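Local coordinates for DUF3829 domain-containing protein (Bacteroides thetaiotaomicron, PDB 3RH3) that is of unknown function but folds as an all-helical protein, probably a lipoprotein exported to the cell envelope, at residues D13-V18 against S152-D157; I19-M24 against D141-L146; L26-H31 against G91-R96; P145-A150 against A166-S171; V174-N179 against D193-E198. One frame throughout, in Å; residues are numbered along the deposited sequence. Where two conformers were deposited one is given.

Overall arrangement
All five contacts lie between helices, contact 1 at the end of one. Helix 10-32 carries contacts 1, 2 and 3 in that order: it packs on helix 115-154 in the first two, whose centres lie about 12 Å apart and whose side chains touch, and then on helix 79-111 in contact 3, its centre about 15 Å from that of contact 2. Contact 4 shares Pro145 and Leu146 with contact 2, their centres about 9 Å apart, and joins helix 115-154 to helix 161-181, which meets helix 189-207 in contact 5. Helix 115-154 thus stands between the N-terminal helices and the C-terminal family region. Contact 4 is one meeting place; contacts 2 and 3 also touch contact 5.

Contact 1. Residues D13-V18 against S152-D157; sequences DDASKV and SELLAD
Leu154 turns its CG beside its own backbone N and anti to the carbonyl carbon (chi1 -70°), which carries the isobutyl group toward helix 10-32 and lays CD1 against Ala15. Glu153 takes the same first torsion (chi1 -76°) and then runs extended, so that its carboxylate reaches the same alanine from the preceding position. Ala15 CB is therefore met by two side chains: CD1 of Leu154 lies 3.9 Å from Ala15 CB, and OE1 of Glu153 approaches Ala15 CB at 3.9 Å as well. The leucine methyl also lies against the backbone, with Leu154 CD1 4.0 Å from Ser16 N. Nothing polar bridges the two segments. The carboxylate of Glu153 finds its partner on its own helix, where OE2 is hydrogen-bonded to Gln149 NE2. Ser16 likewise folds back on its own helix: OG donates to Asp13 O at 2.7 Å, with the donor tilted 26° from the carbonyl plane, and the same oxygen also accepts from Lys17 N. Ala15 is buried, and its small side chain lets the backbones come close, its CA lying 7.1 Å from that of Leu154. Leu155 is the first residue to leave helical geometry. This is apolar helix-to-helix packing at the end of a long helix in an all-alpha fold, where the last turn of helix 115-154 rests on the N-terminal helix.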
# COMPACT_ATOMS: atom_id res chain seq x y z
N ASP A 13 -5.88 -24.25 -8.49
CA ASP A 13 -7.12 -23.61 -8.04
C ASP A 13 -6.87 -22.84 -6.72
O ASP A 13 -7.28 -21.69 -6.62
CB ASP A 13 -8.26 -24.64 -7.87
N ASP A 14 -6.16 -23.47 -5.73
CA ASP A 14 -5.78 -22.86 -4.45
C ASP A 14 -4.93 -21.60 -4.69
O ASP A 14 -5.19 -20.57 -4.06
CB ASP A 14 -5.02 -23.85 -3.56
N ALA A 15 -3.97 -21.67 -5.64
CA ALA A 15 -3.12 -20.53 -6.01
C ALA A 15 -3.95 -19.39 -6.61
O ALA A 15 -3.70 -18.23 -6.30
CB ALA A 15 -2.02 -20.96 -6.97
N SER A 16 -4.99 -19.72 -7.42
CA SER A 16 -5.82 -18.68 -8.03
C SER A 16 -6.79 -18.06 -7.00
O SER A 16 -7.16 -16.90 -7.16
CB SER A 16 -6.56 -19.20 -9.25
OG SER A 16 -7.41 -20.29 -8.93
N LYS A 17 -7.12 -18.79 -5.92
CA LYS A 17 -7.98 -18.29 -4.84
C LYS A 17 -7.17 -17.33 -3.97
O LYS A 17 -7.71 -16.35 -3.49
CB LYS A 17 -8.59 -19.45 -4.05
CG LYS A 17 -9.86 -19.98 -4.69
CD LYS A 17 -10.18 -21.37 -4.23
CE LYS A 17 -11.21 -22.06 -5.10
N VAL A 18 -5.85 -17.56 -3.84
CA VAL A 18 -4.92 -16.67 -3.12
C VAL A 18 -4.82 -15.32 -3.91
O VAL A 18 -4.89 -14.25 -3.31
CB VAL A 18 -3.52 -17.33 -2.93
CG1 VAL A 18 -2.46 -16.30 -2.53
CG2 VAL A 18 -3.58 -18.46 -1.90
N SER A 152 4.22 -17.75 -8.64
CA SER A 152 5.30 -18.63 -9.09
C SER A 152 4.76 -19.96 -9.65
O SER A 152 5.36 -20.52 -10.57
CB SER A 152 6.28 -18.89 -7.95
OG SER A 152 7.24 -19.86 -8.33
N GLU A 153 3.63 -20.43 -9.10
CA GLU A 153 2.98 -21.67 -9.51
C GLU A 153 2.16 -21.49 -10.78
O GLU A 153 2.20 -22.35 -11.66
CB GLU A 153 2.07 -22.20 -8.38
CG GLU A 153 2.85 -22.84 -7.25
CD GLU A 153 2.12 -22.97 -5.93
OE1 GLU A 153 0.91 -23.33 -5.94
OE2 GLU A 153 2.76 -22.75 -4.87
N LEU A 154 1.41 -20.38 -10.88
CA LEU A 154 0.58 -20.09 -12.04
C LEU A 154 1.42 -19.65 -13.24
O LEU A 154 0.94 -19.78 -14.37
CB LEU A 154 -0.47 -19.02 -11.70
CG LEU A 154 -1.59 -19.49 -10.74
CD1 LEU A 154 -2.14 -18.35 -9.92
CD2 LEU A 154 -2.70 -20.23 -11.46
N LEU A 155 2.66 -19.18 -13.03
CA LEU A 155 3.56 -18.71 -14.09
C LEU A 155 4.73 -19.65 -14.35
O LEU A 155 5.61 -19.30 -15.13
CB LEU A 155 4.11 -17.31 -13.76
CG LEU A 155 3.09 -16.21 -13.50
CD1 LEU A 155 3.76 -15.03 -12.85
CD2 LEU A 155 2.38 -15.79 -14.79
N ALA A 156 4.72 -20.84 -13.74
CA ALA A 156 5.78 -21.85 -13.85
C ALA A 156 6.23 -22.11 -15.31
O ALA A 156 7.43 -22.26 -15.55
CB ALA A 156 5.34 -23.15 -13.21
N ASP A 157 5.29 -22.11 -16.27
CA ASP A 157 5.56 -22.38 -17.70
C ASP A 157 5.62 -21.11 -18.55
O ASP A 157 5.62 -21.19 -19.78
CB ASP A 157 4.49 -23.35 -18.26
CG ASP A 157 4.29 -24.61 -17.44
OD1 ASP A 157 5.29 -25.33 -17.19
OD2 ASP A 157 3.13 -24.87 -17.02

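Contact 2. Residues I19-M24 against D141-L146; sequences INYYHM and DILSPL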
# COMPACT_ATOMS: atom_id res chain seq x y z
N ILE A 19 -4.68 -15.40 -5.24
CA ILE A 19 -4.58 -14.24 -6.13
C ILE A 19 -5.88 -13.43 -6.06
O ILE A 19 -5.81 -12.21 -5.86
CB ILE A 19 -4.21 -14.67 -7.59
CG1 ILE A 19 -2.83 -15.39 -7.66
CG2 ILE A 19 -4.26 -13.49 -8.59
CD1 ILE A 19 -1.67 -14.65 -7.02
N ASN A 20 -7.05 -14.11 -6.19
CA ASN A 20 -8.35 -13.46 -6.11
C ASN A 20 -8.55 -12.79 -4.74
O ASN A 20 -9.10 -11.69 -4.67
CB ASN A 20 -9.50 -14.43 -6.40
CG ASN A 20 -10.84 -13.85 -6.03
OD1 ASN A 20 -11.18 -12.73 -6.43
ND2 ASN A 20 -11.57 -14.53 -5.17
N TYR A 21 -8.10 -13.45 -3.65
CA TYR A 21 -8.22 -12.86 -2.32
C TYR A 21 -7.41 -11.55 -2.26
O TYR A 21 -7.91 -10.53 -1.76
CB TYR A 21 -7.76 -13.83 -1.21
CG TYR A 21 -8.03 -13.25 0.15
CD1 TYR A 21 -9.27 -13.39 0.76
CD2 TYR A 21 -7.08 -12.44 0.78
CE1 TYR A 21 -9.52 -12.84 2.02
CE2 TYR A 21 -7.34 -11.86 2.02
CZ TYR A 21 -8.56 -12.06 2.64
OH TYR A 21 -8.83 -11.51 3.86
N TYR A 22 -6.16 -11.59 -2.78
CA TYR A 22 -5.30 -10.40 -2.85
C TYR A 22 -5.99 -9.26 -3.65
O TYR A 22 -5.98 -8.12 -3.19
CB TYR A 22 -3.92 -10.72 -3.46
CG TYR A 22 -3.11 -9.48 -3.83
CD1 TYR A 22 -2.49 -8.72 -2.84
CD2 TYR A 22 -3.01 -9.05 -5.15
CE1 TYR A 22 -1.76 -7.58 -3.17
CE2 TYR A 22 -2.29 -7.90 -5.49
CZ TYR A 22 -1.66 -7.17 -4.49
OH TYR A 22 -0.96 -6.03 -4.80
N HIS A 23 -6.58 -9.58 -4.81
CA HIS A 23 -7.26 -8.58 -5.64
C HIS A 23 -8.44 -7.94 -4.91
O HIS A 23 -8.61 -6.72 -4.99
CB HIS A 23 -7.71 -9.18 -6.98
CG HIS A 23 -6.56 -9.40 -7.92
ND1 HIS A 23 -6.64 -10.32 -8.94
CD2 HIS A 23 -5.34 -8.81 -7.95
CE1 HIS A 23 -5.47 -10.25 -9.57
NE2 HIS A 23 -4.65 -9.37 -8.99
N MSE A 24 -9.22 -8.76 -4.16
CA MSE A 24 -10.36 -8.29 -3.39
C MSE A 24 -9.90 -7.40 -2.25
O MSE A 24 -10.54 -6.39 -1.97
CB MSE A 24 -11.21 -9.46 -2.86
CG MSE A 24 -12.02 -10.13 -3.96
SE MSE A 24 -12.98 -11.72 -3.36
CE MSE A 24 -14.36 -10.87 -2.27
N ASP A 141 1.68 -7.02 3.91
CA ASP A 141 2.85 -7.80 4.35
C ASP A 141 2.50 -9.30 4.49
O ASP A 141 3.29 -10.14 4.08
CB ASP A 141 3.40 -7.28 5.68
CG ASP A 141 4.07 -5.90 5.64
OD1 ASP A 141 4.42 -5.43 4.53
OD2 ASP A 141 4.26 -5.29 6.73
N ILE A 142 1.33 -9.62 5.05
CA ILE A 142 0.88 -11.01 5.19
C ILE A 142 0.72 -11.64 3.80
O ILE A 142 1.25 -12.71 3.55
CB ILE A 142 -0.44 -11.13 6.02
CG1 ILE A 142 -0.22 -10.74 7.50
CG2 ILE A 142 -1.09 -12.54 5.93
CD1 ILE A 142 -1.51 -10.17 8.14
N LEU A 143 0.03 -10.95 2.90
CA LEU A 143 -0.35 -11.49 1.60
C LEU A 143 0.77 -11.57 0.61
O LEU A 143 0.70 -12.43 -0.28
CB LEU A 143 -1.49 -10.66 1.00
CG LEU A 143 -2.83 -10.67 1.73
CD1 LEU A 143 -3.81 -9.72 1.04
CD2 LEU A 143 -3.43 -12.06 1.77
N SER A 144 1.76 -10.64 0.69
CA SER A 144 2.86 -10.51 -0.29
C SER A 144 3.60 -11.84 -0.53
O SER A 144 3.59 -12.26 -1.68
CB SER A 144 3.86 -9.41 0.10
N PRO A 145 4.18 -12.56 0.47
CA PRO A 145 4.87 -13.82 0.14
C PRO A 145 3.92 -14.93 -0.34
O PRO A 145 4.35 -15.83 -1.08
CB PRO A 145 5.53 -14.22 1.46
CG PRO A 145 4.73 -13.51 2.51
CD PRO A 145 4.33 -12.24 1.91
N LEU A 146 2.64 -14.85 0.04
CA LEU A 146 1.62 -15.83 -0.34
C LEU A 146 1.20 -15.64 -1.79
O LEU A 146 1.10 -16.62 -2.53
CB LEU A 146 0.41 -15.74 0.60
CG LEU A 146 0.72 -16.08 2.07
CD1 LEU A 146 -0.43 -15.66 2.97
CD2 LEU A 146 1.04 -17.55 2.26
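No polar atom links Tyr21 or Tyr22 to Leu143, and the shortest polar bond within either segment is a helical one, from His23 N to Ile19 O at 2.9 Å, which holds the turn carrying both tyrosines. Across the contact everything converges on Leu143, whose two methyls serve different rings. CD2 reaches the flank of Tyr21, lying 3.8 Å from Tyr21 CD2 and 3.9 Å from Tyr21 CE2, in an oblique approach to the ring, with the two side chains crossing at about a right angle. CD1 instead comes to the edge of Tyr22, near the ring plane and 4.2 Å from Tyr22 CD1. With its CG anti to the backbone N (chi1 -174°), Tyr21 sends its ring toward the facing helix and past the leucine. All three residues are buried, and the two phenol hydroxyls are satisfied outside the two segments: Tyr21 OH is bonded to Leu71 O, and Tyr22 OH to Val263 O near the C-terminus. Each hydroxyl is thus tied at its far end while the ring packs on the leucine. Beyond Leu143 the helix kinks, because Pro145 N cannot bond to the preceding turn. Tyr21 also packs on Leu85 and Tyr89 of helix 79-111 and sets its ring edge-to-face with Phe77, while Tyr22 leans on Thr147, so the contact lies in the core where helices 10-32, 79-111 and 115-154 come together.

Contact 3. Residues L26-H31 against G91-R96; sequences LAVLRH and GLFNVR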
# COMPACT_ATOMS: atom_id res chain seq x y z
N LEU A 26 -6.96 -5.66 -2.11
CA LEU A 26 -6.46 -4.46 -2.76
C LEU A 26 -7.65 -3.52 -3.10
O LEU A 26 -7.58 -2.34 -2.77
CB LEU A 26 -5.68 -4.88 -4.03
CG LEU A 26 -4.96 -3.81 -4.82
CD1 LEU A 26 -3.67 -3.40 -4.11
CD2 LEU A 26 -4.63 -4.32 -6.22
N ALA A 27 -8.78 -4.07 -3.64
CA ALA A 27 -9.97 -3.27 -3.98
C ALA A 27 -10.63 -2.68 -2.74
O ALA A 27 -10.99 -1.52 -2.76
CB ALA A 27 -10.98 -4.13 -4.75
N VAL A 28 -10.82 -3.48 -1.66
CA VAL A 28 -11.47 -3.01 -0.44
C VAL A 28 -10.58 -1.96 0.29
O VAL A 28 -11.06 -0.90 0.67
CB VAL A 28 -11.87 -4.19 0.49
CG1 VAL A 28 -12.27 -3.70 1.88
CG2 VAL A 28 -13.00 -5.01 -0.13
N LEU A 29 -9.30 -2.27 0.44
CA LEU A 29 -8.33 -1.39 1.10
C LEU A 29 -8.15 -0.06 0.36
O LEU A 29 -8.01 0.96 1.02
CB LEU A 29 -6.97 -2.08 1.28
CG LEU A 29 -7.00 -3.24 2.29
CD1 LEU A 29 -5.65 -3.87 2.45
CD2 LEU A 29 -7.58 -2.79 3.63
N ARG A 30 -8.22 -0.06 -1.00
CA ARG A 30 -8.13 1.17 -1.80
C ARG A 30 -9.39 2.03 -1.59
O ARG A 30 -9.31 3.24 -1.71
CB ARG A 30 -7.92 0.86 -3.29
N HIS A 31 -10.53 1.40 -1.23
CA HIS A 31 -11.78 2.13 -1.03
C HIS A 31 -11.95 2.63 0.41
O HIS A 31 -12.45 3.75 0.58
CB HIS A 31 -12.98 1.25 -1.42
CG HIS A 31 -14.29 1.98 -1.46
ND1 HIS A 31 -15.29 1.72 -0.53
CD2 HIS A 31 -14.73 2.92 -2.33
CE1 HIS A 31 -16.30 2.51 -0.86
NE2 HIS A 31 -16.01 3.26 -1.93
N GLY A 91 -9.10 -4.69 13.21
CA GLY A 91 -8.42 -3.51 13.72
C GLY A 91 -8.58 -2.36 12.75
O GLY A 91 -9.01 -1.27 13.14
N LEU A 92 -8.31 -2.63 11.47
CA LEU A 92 -8.45 -1.61 10.44
C LEU A 92 -9.84 -0.91 10.52
O LEU A 92 -9.89 0.30 10.70
CB LEU A 92 -8.20 -2.20 9.05
CG LEU A 92 -8.22 -1.19 7.92
CD1 LEU A 92 -6.97 -1.30 7.09
CD2 LEU A 92 -9.47 -1.35 7.07
N PHE A 93 -10.96 -1.69 10.42
CA PHE A 93 -12.33 -1.15 10.44
C PHE A 93 -12.68 -0.45 11.76
O PHE A 93 -13.41 0.55 11.73
CB PHE A 93 -13.36 -2.24 10.11
CG PHE A 93 -13.30 -2.66 8.65
CD1 PHE A 93 -13.63 -1.77 7.64
CD2 PHE A 93 -12.92 -3.95 8.29
CE1 PHE A 93 -13.54 -2.15 6.29
CE2 PHE A 93 -12.84 -4.33 6.95
CZ PHE A 93 -13.15 -3.42 5.96
N ASN A 94 -12.14 -0.94 12.89
CA ASN A 94 -12.35 -0.35 14.22
C ASN A 94 -11.71 1.05 14.28
O ASN A 94 -12.37 2.03 14.66
CB ASN A 94 -11.78 -1.29 15.31
CG ASN A 94 -11.58 -0.71 16.70
OD1 ASN A 94 -10.51 -0.87 17.30
ND2 ASN A 94 -12.61 -0.08 17.26
N VAL A 95 -10.43 1.17 13.87
CA VAL A 95 -9.75 2.47 13.91
C VAL A 95 -10.37 3.42 12.83
O VAL A 95 -10.47 4.61 13.10
CB VAL A 95 -8.20 2.43 13.87
CG1 VAL A 95 -7.64 1.60 15.02
CG2 VAL A 95 -7.67 1.92 12.53
N ARG A 96 -10.87 2.88 11.70
CA ARG A 96 -11.52 3.69 10.67
C ARG A 96 -12.82 4.31 11.20
O ARG A 96 -13.07 5.50 10.97
CB ARG A 96 -11.82 2.87 9.42
CG ARG A 96 -12.38 3.70 8.28
CD ARG A 96 -12.68 2.84 7.09
NE ARG A 96 -13.15 3.64 5.97
CZ ARG A 96 -14.43 3.86 5.69
NH1 ARG A 96 -15.38 3.33 6.46
NH2 ARG A 96 -14.77 4.60 4.65
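Aliphatic packing is carried by Leu29 and Leu92, both buried. Leu29 CD2 lies 3.8 Å from Leu92 CD1 and 4.2 Å from Leu92 CD2, so one methyl meets the forked end of the facing leucine. Leu92 swings its CG opposite its own N (chi1 -176°), which directs that fork at helix 10-32, whereas Leu29 leaves its backbone to the side and its end then turns nearer. The aliphatic-to-aromatic part joins Val28 and Phe93. Val28 CG1 comes to the edge of the phenyl ring, near its plane, and lies 4.2 Å from Phe93 CZ; the two side chains cross at about a right angle. One face of the same ring is covered from within its own helix, where Leu92 CD2 sits over the ring centre, 4.1 Å above the plane. Leu92 therefore serves both parts, meeting Leu29 with its methyls and backing the phenylalanine with one of them. No hydrogen bond crosses the contact. His31 ND1 and Arg96 NH2 stand 5.9 Å apart without touching, and the arginine is tied through NE to Val32 O, just past the end of 26-31. The backbones stay well separated, the nearest CA atoms, of Leu29 and Leu92, being 9.3 Å apart, so the bridging falls to the side chains alone. Around the pair, Val28 leans on Leu71 and Phe93 on Ala68, while Leu29 rests on Phe140 and Leu92 on Leu132, so both helices also pack on helix 115-154.

Contact 4. Residues P145-A150 against A166-S171; sequences PLTEQA and AMRKMS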
# COMPACT_ATOMS: atom_id res chain seq x y z
N PRO A 145 4.18 -12.56 0.47
CA PRO A 145 4.87 -13.82 0.14
C PRO A 145 3.92 -14.93 -0.34
O PRO A 145 4.35 -15.83 -1.08
CB PRO A 145 5.53 -14.22 1.46
CG PRO A 145 4.73 -13.51 2.51
CD PRO A 145 4.33 -12.24 1.91
N LEU A 146 2.64 -14.85 0.04
CA LEU A 146 1.62 -15.83 -0.34
C LEU A 146 1.20 -15.64 -1.79
O LEU A 146 1.10 -16.62 -2.53
CB LEU A 146 0.41 -15.74 0.60
CG LEU A 146 0.72 -16.08 2.07
CD1 LEU A 146 -0.43 -15.66 2.97
CD2 LEU A 146 1.04 -17.55 2.26
N THR A 147 0.96 -14.38 -2.20
CA THR A 147 0.60 -14.00 -3.58
C THR A 147 1.78 -14.38 -4.49
O THR A 147 1.56 -14.91 -5.56
CB THR A 147 0.21 -12.50 -3.62
OG1 THR A 147 -0.94 -12.31 -2.80
CG2 THR A 147 -0.10 -12.00 -5.02
N GLU A 148 3.02 -14.16 -4.01
CA GLU A 148 4.28 -14.47 -4.70
C GLU A 148 4.39 -15.98 -5.00
O GLU A 148 4.67 -16.34 -6.12
CB GLU A 148 5.47 -14.00 -3.84
CG GLU A 148 6.80 -13.85 -4.56
CD GLU A 148 7.90 -13.23 -3.72
OE1 GLU A 148 7.64 -12.25 -2.99
OE2 GLU A 148 9.06 -13.71 -3.84
N GLN A 149 4.17 -16.82 -3.99
CA GLN A 149 4.20 -18.27 -4.12
C GLN A 149 3.11 -18.74 -5.11
O GLN A 149 3.38 -19.60 -5.94
CB GLN A 149 4.00 -18.93 -2.74
CG GLN A 149 4.13 -20.46 -2.71
CD GLN A 149 5.49 -20.96 -3.16
OE1 GLN A 149 6.54 -20.52 -2.68
NE2 GLN A 149 5.49 -21.90 -4.10
N ALA A 150 1.91 -18.14 -5.03
CA ALA A 150 0.81 -18.48 -5.94
C ALA A 150 1.16 -18.08 -7.37
O ALA A 150 0.92 -18.87 -8.29
CB ALA A 150 -0.48 -17.80 -5.49
N ALA A 166 9.48 -10.07 -10.92
CA ALA A 166 10.25 -8.91 -10.48
C ALA A 166 9.39 -7.64 -10.46
O ALA A 166 9.39 -6.90 -9.46
CB ALA A 166 11.45 -8.69 -11.38
N MSE A 167 8.62 -7.41 -11.53
CA MSE A 167 7.77 -6.22 -11.60
C MSE A 167 6.72 -6.23 -10.51
O MSE A 167 6.55 -5.22 -9.84
CB MSE A 167 7.12 -6.08 -12.98
CG MSE A 167 8.08 -5.66 -14.03
SE MSE A 167 7.23 -5.26 -15.74
CE MSE A 167 7.30 -7.04 -16.52
N ARG A 168 6.03 -7.37 -10.33
CA ARG A 168 5.05 -7.56 -9.26
C ARG A 168 5.67 -7.26 -7.87
O ARG A 168 5.07 -6.52 -7.10
CB ARG A 168 4.49 -8.98 -9.28
CG ARG A 168 3.51 -9.23 -10.39
CD ARG A 168 2.73 -10.53 -10.18
NE ARG A 168 1.74 -10.46 -9.10
CZ ARG A 168 0.55 -9.86 -9.20
NH1 ARG A 168 0.20 -9.24 -10.32
NH2 ARG A 168 -0.30 -9.87 -8.18
N LYS A 169 6.85 -7.77 -7.57
CA LYS A 169 7.48 -7.52 -6.26
C LYS A 169 7.87 -6.04 -6.07
O LYS A 169 7.56 -5.48 -5.01
CB LYS A 169 8.69 -8.43 -6.01
CG LYS A 169 9.08 -8.44 -4.52
CD LYS A 169 10.06 -9.50 -4.15
CE LYS A 169 10.21 -9.54 -2.64
NZ LYS A 169 10.93 -10.76 -2.18
N MSE A 170 8.45 -5.40 -7.10
CA MSE A 170 8.84 -3.98 -7.06
C MSE A 170 7.64 -3.08 -6.90
O MSE A 170 7.71 -2.15 -6.10
CB MSE A 170 9.66 -3.59 -8.28
CG MSE A 170 11.06 -4.25 -8.23
SE MSE A 170 12.20 -3.62 -9.63
CE MSE A 170 11.70 -4.85 -10.99
N SER A 171 6.51 -3.42 -7.56
CA SER A 171 5.25 -2.69 -7.46
C SER A 171 4.74 -2.73 -6.04
O SER A 171 4.25 -1.71 -5.55
CB SER A 171 4.21 -3.26 -8.42
OG SER A 171 4.53 -2.77 -9.71
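The electrostatic part lies between Glu148 and Lys169. Glu148 OE1 and Lys169 NZ form a long salt bridge of 3.7 Å. Glu148 OE2 is little farther from Lys169 NZ, at 3.9 Å. In both chains the first torsion throws CG out from the backbone N (chi1 -162° for Glu148, -164° for Lys169) and the rest runs on extended, so each spans its share of the gap; Lys169 CE also passes 3.8 Å from Glu148 OE1. At that length the charges probably attract without fixing the ammonium group. The van der Waals part joins Thr147 and Arg168, which cross at about a right angle. Thr147 CG2 meets the guanidinium at its edge, in plane, 3.8 Å from Arg168 NH2, after the arginine chain has bent at chi3 (72°). The threonine hydroxyl is used within its own helix, bonded to Leu143 O. Arg168 also makes weak, long ion pairs through NE with Glu151 and through NH1 with the C-terminal carboxylate of Ile264. Helix 10-32 packs on Thr147 through Ile19 and Tyr22, while helix 189-207 meets Lys169 through Glu202, which places the contact between the N-terminal and C-terminal helices.

Contact 5. Residues V174-N179 against D193-E198; sequences VQSIMN and DLKMAE. With EDO (1,2-ethanediol), chain E.
Ile177 and Lys195 form the tight part of this contact. Ile177 CG1 presses on Lys195 CB at 3.4 Å, closer than usual van der Waals contact for two carbons, and their CA atoms are the nearest pair, 6.2 Å apart. The isoleucine tip continues past the lysine carbonyl and reaches selenomethionine Met196, whose SE stands 3.9 Å from Ile177 CD1. Met196 is bent at chi2 and chi3, which curls its selenium back toward the isoleucine. Cutting Ile177 back to an alanine removes CG1 and CD1 and is likely to open a gap beside Lys195 CB and take from the Met196 selenium its methyl neighbour. The looser part is polar and water-mediated. Lys195 bends at chi2 (-84°) and brings its ammonium near Ser176, but Lys195 NZ and Ser176 OG stay 3.8 Å apart, too far for a direct bond. A water fills the place between them, accepting from Lys195 NZ at 2.7 Å and lying 2.8 Å from Ser176 OG. The serine hydroxyl is also bonded to Gln137 NE2 of helix 115-154. Away from the partner helix, Asn179 OD1 takes a weak hydrogen bond of 3.3 Å from O2 of an ethanediol, probably a crystallisation additive, and is also bonded to Ser133 OG. The two segments run nearly antiparallel, at 165° with axes 9.4 Å apart, as the arms of a helical hairpin formed by the successive helices 161-181 and 189-207.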
# COMPACT_ATOMS: atom_id res chain seq x y z
N VAL A 174 6.99 -0.47 -3.96
CA VAL A 174 6.67 0.93 -4.22
C VAL A 174 5.42 1.33 -3.41
O VAL A 174 5.40 2.38 -2.75
CB VAL A 174 6.52 1.23 -5.75
CG1 VAL A 174 5.83 2.57 -5.98
CG2 VAL A 174 7.88 1.19 -6.46
N GLN A 175 4.39 0.46 -3.44
CA GLN A 175 3.13 0.66 -2.73
C GLN A 175 3.40 0.77 -1.21
O GLN A 175 2.82 1.65 -0.57
CB GLN A 175 2.18 -0.51 -3.06
CG GLN A 175 0.89 -0.53 -2.24
CD GLN A 175 -0.01 -1.67 -2.64
OE1 GLN A 175 -1.04 -1.46 -3.26
NE2 GLN A 175 0.38 -2.89 -2.32
N SER A 176 4.28 -0.09 -0.65
CA SER A 176 4.66 -0.00 0.78
C SER A 176 5.35 1.35 1.09
O SER A 176 5.02 2.00 2.10
CB SER A 176 5.60 -1.14 1.18
OG SER A 176 4.93 -2.39 1.10
N ILE A 177 6.25 1.80 0.19
CA ILE A 177 6.95 3.09 0.38
C ILE A 177 5.93 4.25 0.38
O ILE A 177 6.02 5.16 1.22
CB ILE A 177 8.07 3.31 -0.67
CG1 ILE A 177 9.15 2.22 -0.52
CG2 ILE A 177 8.71 4.69 -0.51
CD1 ILE A 177 10.03 2.02 -1.72
N MSE A 178 4.95 4.21 -0.58
CA MSE A 178 3.94 5.26 -0.69
C MSE A 178 3.06 5.27 0.55
O MSE A 178 2.76 6.34 1.07
CB MSE A 178 3.11 5.10 -1.97
CG MSE A 178 3.89 5.58 -3.21
SE MSE A 178 4.09 7.52 -3.19
CE MSE A 178 2.41 7.92 -3.98
N ASN A 179 2.72 4.08 1.06
CA ASN A 179 1.94 3.95 2.29
C ASN A 179 2.68 4.57 3.49
O ASN A 179 2.06 5.29 4.27
CB ASN A 179 1.61 2.48 2.58
CG ASN A 179 0.66 2.30 3.73
OD1 ASN A 179 -0.35 3.00 3.87
ND2 ASN A 179 0.98 1.41 4.63
N ASP A 193 13.36 4.50 4.26
CA ASP A 193 14.73 4.17 3.91
C ASP A 193 14.95 2.66 3.81
O ASP A 193 15.56 2.21 2.85
CB ASP A 193 15.74 4.81 4.87
CG ASP A 193 15.67 6.34 4.93
OD1 ASP A 193 15.21 6.96 3.93
OD2 ASP A 193 16.01 6.91 6.01
N LEU A 194 14.43 1.88 4.78
CA LEU A 194 14.55 0.43 4.76
C LEU A 194 13.88 -0.13 3.51
O LEU A 194 14.45 -0.99 2.85
CB LEU A 194 13.97 -0.21 6.02
CG LEU A 194 14.81 -0.04 7.29
CD1 LEU A 194 13.96 -0.24 8.51
CD2 LEU A 194 15.98 -0.97 7.29
N LYS A 195 12.70 0.38 3.16
CA LYS A 195 11.99 -0.11 1.96
C LYS A 195 12.67 0.36 0.66
O LYS A 195 12.62 -0.37 -0.34
CB LYS A 195 10.50 0.29 1.98
CG LYS A 195 9.67 -0.47 3.01
CD LYS A 195 9.20 -1.82 2.50
CE LYS A 195 8.70 -2.67 3.65
NZ LYS A 195 7.82 -3.78 3.20
N MSE A 196 13.35 1.50 0.69
CA MSE A 196 14.08 1.99 -0.48
C MSE A 196 15.30 1.10 -0.75
O MSE A 196 15.56 0.77 -1.90
CB MSE A 196 14.48 3.44 -0.31
CG MSE A 196 13.27 4.36 -0.38
SE MSE A 196 12.78 4.79 -2.24
CE MSE A 196 14.28 5.98 -2.59
N ALA A 197 15.97 0.62 0.33
CA ALA A 197 17.10 -0.30 0.23
C ALA A 197 16.62 -1.64 -0.34
O ALA A 197 17.29 -2.23 -1.18
CB ALA A 197 17.75 -0.48 1.60
N GLU A 198 15.44 -2.11 0.11
CA GLU A 198 14.79 -3.33 -0.39
C GLU A 198 14.51 -3.17 -1.91
O GLU A 198 14.92 -4.01 -2.72
CB GLU A 198 13.50 -3.63 0.41
CG GLU A 198 12.72 -4.85 -0.06
CD GLU A 198 11.42 -5.15 0.68
OE1 GLU A 198 11.47 -5.29 1.93
OE2 GLU A 198 10.38 -5.30 0.01
C1 EDO E . -4.50 6.18 5.79
O1 EDO E . -4.29 6.44 7.19
C2 EDO E . -4.23 4.73 5.42
O2 EDO E . -3.06 4.66 4.59
O HOH W 1 6.90 -4.31 0.71